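Local coordinates for aldolase (Klebsiella pneumoniae, PDB 6VOQ), which belongs to the class II aldolase/adducin family and binds a zinc ion through one glutamate and three histidines, at residues A[9-14]-A[50-55]; A[41-46]-A[55-60]. All coordinates share one frame; numbering follows the deposited sequence.

Both interactions lie at one margin of the central beta-sheet of this class II aldolase/adducin fold, with centres about 10 Å apart. Along the chain their segments alternate: 9-14 on helix 4-20, then 41-46 leaving strand 40-42, then 50-55 in the loop before strand 58-60, and finally 55-60 on that strand; Gln55 belongs to both. Interaction 2 pairs two neighbouring antiparallel strands of the sheet, and interaction 1 fastens the loop joining them to the N-terminal helix. They meet at Thr43, whose CG2 lies 3.7 Å from Leu52 CD1 and 3.8 Å from Met11 SD. The side chains of Met11, Thr43, Leu52 and Leu57 thus pack helix, loop and strand pair together at this margin of the sheet.

Interaction 1: A[9-14]-A[50-55]; sequences EEMVQI and GELQAQ
Val12 of helix 4-20 meets Leu52 and Ala54 of the loop between strands 40-42 and 58-60, a helix-on-loop packing at the sheet margin of the class II aldolase/adducin fold. The apolar contacts centre on Val12. With CG1 anti to the backbone N (chi1 175°), both methyls are turned to the loop: Val12 CG1 faces the carbonyl oxygen of Leu52, while Val12 CG2 is wedged between Leu52 CB (4.0 Å) and Ala54 CB (3.9 Å). A branched valine suits this place because its two short arms cover the loop backbone without a long chain, and the small Ala54 lets that backbone come close, Val12 CG2 lying 3.5 Å from Ala54 N. Leu52 reaches further, its CD1 lying beside the helix backbone at Met11 O and 4.3 Å from Met11 CG. The flexible Met11 side chain then runs inward, where it also packs on Leu31 and Leu33 of strand 30-34. Polar links lie around this patch. Arg8, one turn back along the helix, donates from NH1 to the carbonyl oxygen of Ala54. On the Leu52 side, a single water bridges the two backbones, donating to Val12 O at 3.0 Å and accepting from Leu52 N at 3.1 Å.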
loop_
_atom_site.group_PDB
_atom_site.type_symbol
_atom_site.label_atom_id
_atom_site.label_comp_id
_atom_site.label_asym_id
_atom_site.label_seq_id
_atom_site.Cartn_x
_atom_site.Cartn_y
_atom_site.Cartn_z
ATOM N N GLU A 9 -0.370 14.212 22.983
ATOM C CA GLU A 9 -0.582 12.797 22.740
ATOM C C GLU A 9 -1.238 12.538 21.383
ATOM O O GLU A 9 -0.742 11.708 20.604
ATOM C CB GLU A 9 -1.437 12.247 23.888
ATOM C CG GLU A 9 -1.604 10.744 23.971
ATOM C CD GLU A 9 -0.348 9.945 23.656
ATOM O OE1 GLU A 9 -0.517 8.789 23.216
ATOM O OE2 GLU A 9 0.791 10.422 23.883
ATOM N N GLU A 10 -2.339 13.240 21.096
ATOM C CA GLU A 10 -3.035 13.099 19.823
ATOM C C GLU A 10 -2.115 13.389 18.645
ATOM O O GLU A 10 -2.191 12.717 17.611
ATOM C CB GLU A 10 -4.246 14.035 19.797
ATOM C CG GLU A 10 -5.030 14.009 18.506
ATOM C CD GLU A 10 -6.305 13.205 18.651
ATOM O OE1 GLU A 10 -7.373 13.679 18.197
ATOM O OE2 GLU A 10 -6.229 12.098 19.234
ATOM N N MET A 11 -1.249 14.397 18.778
ATOM C CA MET A 11 -0.365 14.752 17.677
ATOM C C MET A 11 0.619 13.632 17.380
ATOM O O MET A 11 0.835 13.289 16.216
ATOM C CB MET A 11 0.375 16.048 17.994
ATOM C CG MET A 11 1.350 16.473 16.917
ATOM S SD MET A 11 1.720 18.232 16.978
ATOM C CE MET A 11 0.121 18.885 16.527
ATOM N N VAL A 12 1.231 13.055 18.417
ATOM C CA VAL A 12 2.131 11.919 18.223
ATOM C C VAL A 12 1.397 10.746 17.579
ATOM O O VAL A 12 1.888 10.142 16.618
ATOM C CB VAL A 12 2.766 11.514 19.565
ATOM C CG1 VAL A 12 3.615 10.241 19.406
ATOM C CG2 VAL A 12 3.591 12.659 20.129
ATOM N N GLN A 13 0.217 10.403 18.096
ATOM C CA GLN A 13 -0.519 9.258 17.570
ATOM C C GLN A 13 -0.918 9.493 16.124
ATOM O O GLN A 13 -0.740 8.624 15.264
ATOM C CB GLN A 13 -1.755 8.984 18.426
ATOM C CG GLN A 13 -1.437 8.514 19.821
ATOM C CD GLN A 13 -2.687 8.240 20.641
ATOM O OE1 GLN A 13 -3.806 8.477 20.187
ATOM N NE2 GLN A 13 -2.498 7.740 21.861
ATOM N N ILE A 14 -1.457 10.672 15.837
ATOM C CA ILE A 14 -1.880 10.963 14.479
ATOM C C ILE A 14 -0.688 10.928 13.528
ATOM O O ILE A 14 -0.770 10.353 12.436
ATOM C CB ILE A 14 -2.651 12.295 14.453
ATOM C CG1 ILE A 14 -4.080 12.015 14.949
ATOM C CG2 ILE A 14 -2.669 12.891 13.060
ATOM C CD1 ILE A 14 -5.015 13.169 14.912
ATOM N N GLY A 50 6.481 9.597 12.120
ATOM C CA GLY A 50 6.390 8.353 12.846
ATOM C C GLY A 50 7.269 8.256 14.069
ATOM O O GLY A 50 7.258 7.220 14.731
ATOM N N GLU A 51 8.032 9.300 14.392
ATOM C CA GLU A 51 8.984 9.277 15.500
ATOM C C GLU A 51 8.849 10.529 16.368
ATOM O O GLU A 51 9.833 11.036 16.910
ATOM C CB GLU A 51 10.421 9.133 14.991
ATOM C CG GLU A 51 10.648 8.032 13.944
ATOM C CD GLU A 51 11.082 6.708 14.548
ATOM O OE1 GLU A 51 10.692 5.650 14.004
ATOM O OE2 GLU A 51 11.818 6.723 15.561
ATOM N N LEU A 52 7.633 11.042 16.525
ATOM C CA LEU A 52 7.420 12.247 17.319
ATOM C C LEU A 52 7.543 11.958 18.815
ATOM O O LEU A 52 7.271 10.850 19.282
ATOM C CB LEU A 52 6.046 12.849 17.020
ATOM C CG LEU A 52 5.857 13.391 15.600
ATOM C CD1 LEU A 52 4.462 13.963 15.418
ATOM C CD2 LEU A 52 6.928 14.429 15.279
ATOM N N GLN A 53 7.969 12.972 19.566
ATOM C CA GLN A 53 8.077 12.899 21.021
ATOM C C GLN A 53 7.174 13.964 21.622
ATOM O O GLN A 53 7.400 15.160 21.412
ATOM C CB GLN A 53 9.521 13.095 21.491
ATOM C CG GLN A 53 10.541 12.263 20.731
ATOM C CD GLN A 53 11.061 11.084 21.544
ATOM O OE1 GLN A 53 11.487 11.241 22.689
ATOM N NE2 GLN A 53 11.027 9.894 20.949
ATOM N N ALA A 54 6.144 13.523 22.350
ATOM C CA ALA A 54 5.168 14.448 22.922
ATOM C C ALA A 54 5.860 15.566 23.683
ATOM O O ALA A 54 5.502 16.745 23.576
ATOM C CB ALA A 54 4.224 13.685 23.851
ATOM N N GLN A 55 6.878 15.206 24.435
ATOM C CA GLN A 55 7.547 16.115 25.326
ATOM C C GLN A 55 8.293 17.225 24.612
ATOM O O GLN A 55 8.493 18.283 25.213
ATOM C CB GLN A 55 8.494 15.304 26.195
ATOM C CG GLN A 55 7.806 14.842 27.448
ATOM C CD GLN A 55 7.080 16.021 28.082
ATOM O OE1 GLN A 55 7.635 16.756 28.901
ATOM N NE2 GLN A 55 5.853 16.279 27.589
HETATM O O HOH W 1 4.764 9.907 15.959
#

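Interaction 2: A[41-46]-A[55-60]; sequences LATPTG and QRLSVV
Leu41 and Leu57 form the apolar centre, where Leu41 CD1 lies 3.7 Å from Leu57 CB. Leu41 CD1 also reaches Val59 CG2 at 3.9 Å. Leu41 holds CG anti to its own backbone N (chi1 -179°), which lets one terminal methyl touch Leu57, in the loop just before the strand, and Val59, its neighbour on the sheet face, where Arg8 of helix 4-20 packs on both Leu41 and Val59. The tip of Leu57 goes to Pro44, Leu57 CD2 lying 4.0 Å from Pro44 CD. Beta-branched Val59 suits a strand, and leucine has the reach to bridge from the strand pair to the helix, Leu57 packing on Met11. The backbones behind these side chains run as neighbouring antiparallel strands: Leu41 and Val59 are a non-hydrogen-bonded pair, Ala42 and Ser58 a hydrogen-bonded one. Ala42 N donates to Ser58 O at 2.9 Å (157° at the hydrogen), and the return bond, Ser58 N to Ala42 O, is weak, with an angle of only 128°. At the polar edge, the rigid ring of Pro44 lies against the Ser58 hydroxyl, Pro44 CB to Ser58 OG 3.6 Å. The short serine side chain places OG to hydrogen-bond with Asp70 O, while Arg56 NH2 forms a salt bridge with Asp70 OD2.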
loop_
_atom_site.group_PDB
_atom_site.type_symbol
_atom_site.label_atom_id
_atom_site.label_comp_id
_atom_site.label_asym_id
_atom_site.label_seq_id
_atom_site.Cartn_x
_atom_site.Cartn_y
_atom_site.Cartn_z
ATOM N N LEU A 41 0.764 24.413 18.998
ATOM C CA LEU A 41 1.559 23.201 19.131
ATOM C C LEU A 41 1.881 22.696 17.727
ATOM O O LEU A 41 0.996 22.633 16.870
ATOM C CB LEU A 41 0.798 22.144 19.936
ATOM C CG LEU A 41 1.499 20.808 20.196
ATOM C CD1 LEU A 41 2.563 20.982 21.274
ATOM C CD2 LEU A 41 0.500 19.713 20.590
ATOM N N ALA A 42 3.141 22.361 17.479
ATOM C CA ALA A 42 3.540 21.980 16.133
ATOM C C ALA A 42 4.638 20.932 16.197
ATOM O O ALA A 42 5.352 20.813 17.194
ATOM C CB ALA A 42 4.019 23.194 15.319
ATOM N N THR A 43 4.760 20.166 15.112
ATOM C CA THR A 43 5.816 19.175 15.016
ATOM C C THR A 43 7.150 19.868 14.750
ATOM O O THR A 43 7.211 20.837 13.990
ATOM C CB THR A 43 5.513 18.153 13.911
ATOM O OG1 THR A 43 5.390 18.813 12.652
ATOM C CG2 THR A 43 4.216 17.430 14.191
ATOM N N PRO A 44 8.231 19.415 15.371
ATOM C CA PRO A 44 9.487 20.166 15.298
ATOM C C PRO A 44 10.164 20.007 13.944
ATOM O O PRO A 44 9.773 19.199 13.098
ATOM C CB PRO A 44 10.323 19.568 16.433
ATOM C CG PRO A 44 9.781 18.195 16.619
ATOM C CD PRO A 44 8.314 18.268 16.296
ATOM N N THR A 45 11.192 20.824 13.744
ATOM C CA THR A 45 11.957 20.809 12.504
ATOM C C THR A 45 12.665 19.469 12.307
ATOM O O THR A 45 12.985 18.761 13.265
ATOM C CB THR A 45 12.977 21.952 12.506
ATOM O OG1 THR A 45 13.645 22.015 11.245
ATOM C CG2 THR A 45 14.011 21.758 13.619
ATOM N N GLY A 46 12.891 19.117 11.042
ATOM C CA GLY A 46 13.625 17.914 10.699
ATOM C C GLY A 46 13.079 16.655 11.341
ATOM O O GLY A 46 13.812 15.684 11.559
ATOM N N GLN A 55 6.878 15.206 24.435
ATOM C CA GLN A 55 7.547 16.115 25.326
ATOM C C GLN A 55 8.293 17.225 24.612
ATOM O O GLN A 55 8.493 18.283 25.213
ATOM C CB GLN A 55 8.494 15.304 26.195
ATOM C CG GLN A 55 7.806 14.842 27.448
ATOM C CD GLN A 55 7.080 16.021 28.082
ATOM O OE1 GLN A 55 7.635 16.756 28.901
ATOM N NE2 GLN A 55 5.853 16.279 27.589
ATOM N N ARG A 56 8.668 17.040 23.350
ATOM C CA ARG A 56 9.520 17.981 22.638
ATOM C C ARG A 56 8.822 18.638 21.454
ATOM O O ARG A 56 9.468 19.353 20.679
ATOM C CB ARG A 56 10.793 17.260 22.200
ATOM C CG ARG A 56 11.756 17.068 23.366
ATOM C CD ARG A 56 12.663 15.876 23.155
ATOM N NE ARG A 56 13.235 15.876 21.812
ATOM C CZ ARG A 56 14.336 16.534 21.464
ATOM N NH1 ARG A 56 15.000 17.248 22.366
ATOM N NH2 ARG A 56 14.778 16.474 20.212
ATOM N N LEU A 57 7.518 18.432 21.306
ATOM C CA LEU A 57 6.776 19.133 20.270
ATOM C C LEU A 57 6.885 20.636 20.492
ATOM O O LEU A 57 6.873 21.118 21.627
ATOM C CB LEU A 57 5.315 18.689 20.268
ATOM C CG LEU A 57 5.043 17.218 19.958
ATOM C CD1 LEU A 57 3.643 16.868 20.404
ATOM C CD2 LEU A 57 5.223 16.909 18.470
ATOM N N SER A 58 7.025 21.373 19.399
ATOM C CA SER A 58 7.237 22.806 19.489
ATOM C C SER A 58 5.972 23.516 19.940
ATOM O O SER A 58 4.852 23.096 19.639
ATOM C CB SER A 58 7.664 23.362 18.138
ATOM O OG SER A 58 8.479 22.427 17.460
ATOM N N VAL A 59 6.167 24.618 20.656
ATOM C CA VAL A 59 5.098 25.557 20.955
ATOM C C VAL A 59 5.567 26.938 20.517
ATOM O O VAL A 59 6.638 27.398 20.930
ATOM C CB VAL A 59 4.714 25.555 22.442
ATOM C CG1 VAL A 59 3.671 26.615 22.699
ATOM C CG2 VAL A 59 4.204 24.196 22.854
ATOM N N VAL A 60 4.765 27.595 19.687
ATOM C CA VAL A 60 5.079 28.901 19.123
ATOM C C VAL A 60 3.812 29.752 19.180
ATOM O O VAL A 60 2.694 29.227 19.141
ATOM C CB VAL A 60 5.619 28.743 17.676
ATOM C CG1 VAL A 60 4.655 27.936 16.832
ATOM C CG2 VAL A 60 5.901 30.079 17.030
#